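Local structure of transcriptional regulator, putative (Pseudomonas syringae pv. tomato, 2R5F) at residues I26-T31 / K40-S45; I63-S68 / V89-G94; R226-A231 / V251-V256. The protein probably acts as a DNA-binding transcriptional regulator of the SorC family, with this fragment forming its putative sugar-binding domain. One frame throughout, in Å; residues are numbered along the deposited sequence.

Contact 1: I26-T31 / K40-S45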
# COMPACT_ATOMS: atom_id res chain seq x y z
N ILE A 26 5.42 -6.28 10.74
CA ILE A 26 4.43 -7.14 11.38
C ILE A 26 4.42 -8.40 10.55
O ILE A 26 4.24 -8.32 9.35
CB ILE A 26 3.04 -6.47 11.34
CG1 ILE A 26 3.10 -5.13 12.10
CG2 ILE A 26 1.95 -7.44 11.81
CD1 ILE A 26 1.80 -4.56 12.59
N VAL A 27 4.63 -9.55 11.19
CA VAL A 27 4.65 -10.83 10.47
C VAL A 27 3.43 -11.66 10.82
O VAL A 27 3.13 -11.89 12.01
CB VAL A 27 5.98 -11.64 10.68
CG1 VAL A 27 5.86 -13.04 10.09
CG2 VAL A 27 7.17 -10.92 10.05
N VAL A 28 2.73 -12.11 9.78
CA VAL A 28 1.51 -12.89 9.89
C VAL A 28 1.75 -14.31 9.37
O VAL A 28 2.61 -14.52 8.52
CB VAL A 28 0.29 -12.20 9.18
CG1 VAL A 28 0.22 -10.70 9.58
CG2 VAL A 28 0.36 -12.32 7.62
N GLU A 29 1.02 -15.28 9.92
CA GLU A 29 0.99 -16.62 9.37
C GLU A 29 -0.26 -16.82 8.51
O GLU A 29 -1.38 -16.63 8.98
CB GLU A 29 1.04 -17.68 10.49
CG GLU A 29 2.31 -17.66 11.33
CD GLU A 29 2.33 -18.74 12.40
OE1 GLU A 29 1.26 -19.31 12.69
OE2 GLU A 29 3.40 -19.01 12.96
N ALA A 30 -0.06 -17.20 7.26
CA ALA A 30 -1.17 -17.60 6.39
C ALA A 30 -1.71 -18.94 6.85
O ALA A 30 -0.95 -19.81 7.28
CB ALA A 30 -0.70 -17.69 4.94
N THR A 31 -3.03 -19.13 6.76
CA THR A 31 -3.60 -20.46 6.96
C THR A 31 -2.91 -21.46 6.03
O THR A 31 -2.50 -22.55 6.46
CB THR A 31 -5.13 -20.51 6.74
OG1 THR A 31 -5.79 -19.55 7.57
CG2 THR A 31 -5.66 -21.91 7.08
N LYS A 40 -2.64 -13.22 1.04
CA LYS A 40 -3.25 -11.89 0.88
C LYS A 40 -4.27 -11.64 1.98
O LYS A 40 -4.35 -10.52 2.48
CB LYS A 40 -3.94 -11.72 -0.47
CG LYS A 40 -3.02 -11.47 -1.66
CD LYS A 40 -3.83 -10.92 -2.84
CE LYS A 40 -4.19 -11.97 -3.83
NZ LYS A 40 -5.27 -11.48 -4.71
N GLN A 41 -5.01 -12.69 2.36
CA GLN A 41 -6.09 -12.58 3.35
C GLN A 41 -5.57 -12.38 4.77
O GLN A 41 -6.18 -11.65 5.55
CB GLN A 41 -7.02 -13.82 3.33
CG GLN A 41 -7.94 -14.01 2.06
CD GLN A 41 -8.75 -12.76 1.66
OE1 GLN A 41 -9.06 -11.90 2.49
NE2 GLN A 41 -9.08 -12.66 0.38
N ALA A 42 -4.47 -13.07 5.10
CA ALA A 42 -3.77 -12.86 6.37
C ALA A 42 -3.21 -11.44 6.48
O ALA A 42 -3.32 -10.80 7.52
CB ALA A 42 -2.63 -13.93 6.57
N ILE A 43 -2.57 -10.97 5.41
CA ILE A 43 -2.03 -9.58 5.38
C ILE A 43 -3.16 -8.56 5.47
O ILE A 43 -3.11 -7.63 6.29
CB ILE A 43 -1.11 -9.31 4.15
CG1 ILE A 43 0.19 -10.13 4.28
CG2 ILE A 43 -0.74 -7.79 4.03
CD1 ILE A 43 0.90 -10.32 2.99
N GLY A 44 -4.18 -8.72 4.62
CA GLY A 44 -5.35 -7.82 4.67
C GLY A 44 -5.98 -7.78 6.05
O GLY A 44 -6.25 -6.71 6.59
N SER A 45 -6.20 -8.93 6.65
CA SER A 45 -6.77 -8.99 8.01
C SER A 45 -5.94 -8.27 9.07
O SER A 45 -6.48 -7.53 9.89
CB SER A 45 -7.00 -10.44 8.43
OG SER A 45 -7.43 -10.45 9.78
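V28 and A42 join strand 24-28 to helix 36-54, the helix that follows it in the chain. Strand and helix form a beta-alpha unit, on the first strand of an alpha/beta fold with a largely parallel central sheet. V28 is the last residue of the strand. Its CB points at the helix, and its CG2 is the atom that does most of the touching. CG1 lies anti to the carbonyl carbon (chi1 -47°). This leaves CG2 between the backbone N and the carbonyl carbon, facing A42 and I43 of the helix. V28 CG2 meets A42 CB at 3.6 Å. The same methyl reaches I43 CG1 at 4.0 Å, and it also lies 3.9 Å from I43 N. It rests on two successive helix residues, on backbone and side-chain atoms of both. A42 also packs on the chain that leaves the strand. Its CB is 3.8 Å from E29 O and 4.0 Å from A30 CA. The backbones come close here, with the CA atoms of A30 and A42 5.4 Å apart. The small side chain of A42 fits this short spacing. E29 turns its CB away from the helix, and its carboxylate OE2 is hydrogen-bonded to H9 NE2. The other face of the strand is covered elsewhere: V27 packs on V256 and A259 of helix 256-262. On the helix, the Q41 side chain touches A72 of helix 68-75. V28 also touches A46, one turn further along helix 36-54. The contact is made by aliphatic carbons and backbone atoms, with no polar bond between the two segments. Its chemistry implies that close fit and burial of apolar surface hold the strand end against the helix.

Contact 2: I63-S68 / V89-G94. With SO4 (sulfate ion), chain B.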
# COMPACT_ATOMS: atom_id res chain seq x y z
N ILE A 63 -4.46 5.63 -0.79
CA ILE A 63 -4.34 4.19 -1.02
C ILE A 63 -4.05 3.87 -2.49
O ILE A 63 -4.56 4.52 -3.41
CB ILE A 63 -5.56 3.33 -0.53
CG1 ILE A 63 -6.83 3.59 -1.36
CG2 ILE A 63 -5.82 3.47 0.97
CD1 ILE A 63 -7.87 2.40 -1.31
N SER A 64 -3.23 2.84 -2.68
CA SER A 64 -2.98 2.25 -4.00
C SER A 64 -4.20 1.40 -4.41
O SER A 64 -4.24 0.19 -4.15
CB SER A 64 -1.74 1.35 -3.91
OG SER A 64 -1.31 1.03 -5.22
N SER A 65 -5.19 2.01 -5.05
CA SER A 65 -6.48 1.33 -5.14
C SER A 65 -6.51 0.09 -6.06
O SER A 65 -7.42 -0.72 -5.96
CB SER A 65 -7.61 2.30 -5.46
OG SER A 65 -7.09 3.44 -6.12
N TRP A 66 -5.51 -0.07 -6.93
CA TRP A 66 -5.44 -1.27 -7.79
C TRP A 66 -4.96 -2.56 -7.08
O TRP A 66 -4.97 -3.64 -7.67
CB TRP A 66 -4.59 -1.00 -9.03
CG TRP A 66 -5.21 0.00 -9.99
CD1 TRP A 66 -5.36 1.33 -9.77
CD2 TRP A 66 -5.74 -0.25 -11.30
NE1 TRP A 66 -5.96 1.93 -10.84
CE2 TRP A 66 -6.20 0.99 -11.81
CE3 TRP A 66 -5.88 -1.39 -12.10
CZ2 TRP A 66 -6.78 1.13 -13.08
CZ3 TRP A 66 -6.46 -1.26 -13.38
CH2 TRP A 66 -6.91 -0.01 -13.85
N SER A 67 -4.55 -2.43 -5.83
CA SER A 67 -4.01 -3.55 -5.07
C SER A 67 -5.06 -4.52 -4.50
O SER A 67 -6.00 -4.10 -3.84
CB SER A 67 -3.10 -3.01 -3.96
OG SER A 67 -2.76 -4.05 -3.07
N SER A 68 -4.90 -5.82 -4.77
CA SER A 68 -5.83 -6.84 -4.23
C SER A 68 -5.60 -7.15 -2.78
O SER A 68 -6.49 -7.61 -2.09
CB SER A 68 -5.80 -8.14 -5.04
OG SER A 68 -4.59 -8.23 -5.76
N VAL A 89 -9.74 9.97 2.20
CA VAL A 89 -9.13 8.84 1.53
C VAL A 89 -8.92 9.30 0.08
O VAL A 89 -9.88 9.68 -0.59
CB VAL A 89 -10.02 7.59 1.58
CG1 VAL A 89 -9.41 6.42 0.77
CG2 VAL A 89 -10.24 7.19 3.05
N VAL A 90 -7.67 9.32 -0.36
CA VAL A 90 -7.30 9.77 -1.71
C VAL A 90 -6.87 8.55 -2.52
O VAL A 90 -6.09 7.71 -2.05
CB VAL A 90 -6.19 10.87 -1.65
CG1 VAL A 90 -5.80 11.40 -3.06
CG2 VAL A 90 -6.63 12.00 -0.71
N GLN A 91 -7.42 8.44 -3.72
CA GLN A 91 -6.98 7.43 -4.67
C GLN A 91 -5.61 7.82 -5.20
O GLN A 91 -5.47 8.91 -5.76
CB GLN A 91 -7.97 7.38 -5.82
CG GLN A 91 -7.54 6.45 -6.92
CD GLN A 91 -8.70 6.06 -7.78
OE1 GLN A 91 -9.79 6.57 -7.61
NE2 GLN A 91 -8.47 5.17 -8.73
N LEU A 92 -4.61 6.95 -5.04
CA LEU A 92 -3.22 7.33 -5.39
C LEU A 92 -2.75 6.87 -6.75
O LEU A 92 -1.61 7.15 -7.11
CB LEU A 92 -2.23 6.82 -4.36
CG LEU A 92 -2.25 7.32 -2.92
CD1 LEU A 92 -1.16 6.59 -2.17
CD2 LEU A 92 -2.07 8.81 -2.79
N LEU A 93 -3.59 6.14 -7.48
CA LEU A 93 -3.28 5.63 -8.82
C LEU A 93 -4.58 5.42 -9.57
O LEU A 93 -5.52 4.82 -9.04
CB LEU A 93 -2.50 4.30 -8.77
CG LEU A 93 -2.45 3.42 -10.05
CD1 LEU A 93 -1.97 4.18 -11.26
CD2 LEU A 93 -1.58 2.19 -9.87
N GLY A 94 -4.63 5.91 -10.81
CA GLY A 94 -5.79 5.74 -11.66
C GLY A 94 -5.37 5.59 -13.11
O GLY A 94 -4.37 6.17 -13.54
S SO4 B . -1.24 -6.71 -5.13
O1 SO4 B . -0.04 -7.12 -5.85
O2 SO4 B . -1.84 -7.81 -4.40
O3 SO4 B . -0.97 -5.65 -4.19
O4 SO4 B . -2.27 -6.31 -6.09
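W66 carries CG anti to its own carbonyl carbon (chi1 -67°), while L93 carries CG anti to its backbone N (chi1 163°). These torsions bring W66 CD1 within 3.6 Å of L93 CG. The two side chains cross at about a right angle, and L93 O lies at the indole edge, in the ring plane. That oxygen also accepts a hydrogen bond from Q91 NE2 at 3.0 Å. L93 O lies close to the plane of the Q91 amide. Q91 is extended, and its OE1 takes the N-H of L122. Both ends of the amide are bonded, so its rotation is fixed. S65 OG sits tightly against this chain, 3.1 Å from Q91 CG. Two backbone bonds flank the single parallel bridge of I63 with Q91. I63 N reaches V90 O at 2.9 Å, with a C=O...N angle of 175°, and L92 N reaches I63 O at 2.9 Å. Beyond I63 the chain leaves the sheet in a type I turn from S64 to S67. S67 OG caps I70 N at the start of helix 68-75. It also bonds sulfate O3 at 2.6 Å, and S68 N bonds sulfate O4 at 3.0 Å. T69 OG1 and K236 NZ bind the same ion, probably from the crystallisation liquor. An anion held at a helix start is consistent with a phosphate site, as in relatives that bind phosphorylated sugars. Strand 60-63 runs between strands 88-94 and 155-162. Helix 101-115 covers I63, W66 and Q91, and helix 138-149 packs on V90.

Contact 3: R226-A231 / V251-V256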
# COMPACT_ATOMS: atom_id res chain seq x y z
N ARG A 226 4.13 8.40 7.11
CA ARG A 226 4.00 6.98 7.40
C ARG A 226 3.49 6.23 6.17
O ARG A 226 2.39 6.47 5.68
CB ARG A 226 3.03 6.82 8.58
CG ARG A 226 2.66 5.44 9.04
CD ARG A 226 2.34 5.60 10.52
NE ARG A 226 1.20 4.80 10.97
CZ ARG A 226 -0.01 5.29 11.23
NH1 ARG A 226 -0.97 4.46 11.64
NH2 ARG A 226 -0.28 6.58 11.09
N VAL A 227 4.32 5.34 5.63
CA VAL A 227 3.92 4.54 4.47
C VAL A 227 3.80 3.08 4.91
O VAL A 227 4.77 2.48 5.41
CB VAL A 227 4.89 4.70 3.28
CG1 VAL A 227 4.48 3.82 2.10
CG2 VAL A 227 4.95 6.17 2.86
N LEU A 228 2.60 2.55 4.75
CA LEU A 228 2.29 1.17 5.08
C LEU A 228 2.39 0.36 3.80
O LEU A 228 1.63 0.61 2.87
CB LEU A 228 0.85 1.08 5.66
CG LEU A 228 0.18 -0.23 6.11
CD1 LEU A 228 1.04 -1.02 7.06
CD2 LEU A 228 -1.16 0.04 6.80
N GLY A 229 3.34 -0.57 3.74
CA GLY A 229 3.38 -1.59 2.69
C GLY A 229 2.69 -2.90 3.03
O GLY A 229 2.94 -3.48 4.09
N LEU A 230 1.83 -3.39 2.12
CA LEU A 230 1.13 -4.64 2.31
C LEU A 230 1.46 -5.61 1.17
O LEU A 230 0.93 -5.47 0.09
CB LEU A 230 -0.41 -4.43 2.38
CG LEU A 230 -1.07 -3.43 3.34
CD1 LEU A 230 -2.56 -3.41 3.12
CD2 LEU A 230 -0.75 -3.72 4.83
N ALA A 231 2.31 -6.61 1.43
CA ALA A 231 2.81 -7.49 0.37
C ALA A 231 3.44 -8.77 0.92
O ALA A 231 4.17 -8.74 1.88
CB ALA A 231 3.87 -6.73 -0.45
N VAL A 251 6.14 0.89 7.59
CA VAL A 251 5.54 -0.31 8.15
C VAL A 251 5.38 -1.30 7.01
O VAL A 251 4.91 -0.96 5.91
CB VAL A 251 4.16 -0.03 8.82
CG1 VAL A 251 3.58 -1.30 9.53
CG2 VAL A 251 4.25 1.18 9.79
N LEU A 252 5.80 -2.54 7.24
CA LEU A 252 5.53 -3.61 6.29
C LEU A 252 4.78 -4.68 7.01
O LEU A 252 5.21 -5.10 8.07
CB LEU A 252 6.85 -4.18 5.73
CG LEU A 252 6.76 -5.49 4.96
CD1 LEU A 252 6.09 -5.33 3.57
CD2 LEU A 252 8.19 -6.08 4.88
N ILE A 253 3.65 -5.09 6.44
CA ILE A 253 2.94 -6.27 6.89
C ILE A 253 3.08 -7.37 5.83
O ILE A 253 2.77 -7.14 4.66
CB ILE A 253 1.45 -5.99 7.15
CG1 ILE A 253 1.31 -4.82 8.16
CG2 ILE A 253 0.78 -7.28 7.62
CD1 ILE A 253 -0.16 -4.32 8.35
N THR A 254 3.59 -8.53 6.25
CA THR A 254 3.94 -9.58 5.32
C THR A 254 3.84 -10.93 6.00
O THR A 254 3.71 -11.02 7.21
CB THR A 254 5.38 -9.36 4.71
OG1 THR A 254 5.54 -10.22 3.59
CG2 THR A 254 6.50 -9.62 5.72
N ASP A 255 3.90 -11.99 5.23
CA ASP A 255 3.80 -13.35 5.80
C ASP A 255 5.16 -13.90 6.26
O ASP A 255 6.20 -13.31 5.94
CB ASP A 255 3.17 -14.30 4.76
CG ASP A 255 3.98 -14.35 3.48
OD1 ASP A 255 3.98 -13.35 2.75
OD2 ASP A 255 4.64 -15.38 3.23
N VAL A 256 5.15 -15.03 6.97
CA VAL A 256 6.37 -15.68 7.47
C VAL A 256 7.35 -16.07 6.36
O VAL A 256 8.54 -15.86 6.48
CB VAL A 256 6.09 -17.01 8.30
CG1 VAL A 256 7.38 -17.54 8.90
CG2 VAL A 256 5.11 -16.81 9.37
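T254 OG1 donates a 2.6 Å hydrogen bond to A231 O, in the carbonyl plane and on a lone pair. The hydroxyl is anti to the backbone N (chi1 -166°), which swings it across to the chain end of strand 226-230. Before it runs a regular parallel ladder. V251 N bonds V227 O, G229 N bonds V251 O at 2.7 Å, and I253 N bonds G229 O at 2.9 Å. The last rung, A231 N to I253 O, is weak at 3.3 Å. The T254 hydroxyl thus continues the pairing where the backbone bonds fade. On one face L228, L230, V251 and I253 form an apolar cluster. L228 CD1 lies 3.6 Å from V251 CG1, with the two side chains crossing at a slant. L230 and I253 lie side by side, with L230 CD2 3.6 Å from I253 CD1. The two strands are the ends of a beta-alpha-beta crossover through helix 237-245. Strand 155-162 flanks strand 226-230, and strand 24-28 flanks strand 251-255. Y50 of helix 36-54 packs on L228 and V251, and D255 caps the start of helix 256-262.

The three contacts come in series along the chain and share one central sheet. Its parallel core runs in the order 24-28, 251-255, 226-230, 155-162, 60-63, 88-94. Contact 3 lies between the other two. Its centre is about 10 Å from that of contact 1 and about 16 Å from that of contact 2, while contacts 1 and 2 are about 20 Å apart. Strands 24-28 and 251-255 are neighbours, so contacts 1 and 3 meet directly. Strand 155-162 separates contact 3 from contact 2. K40 of contact 1 packs on S68 of contact 2. Residues distant in sequence thus build one domain, with the sulfate beside the start of helix 68-75.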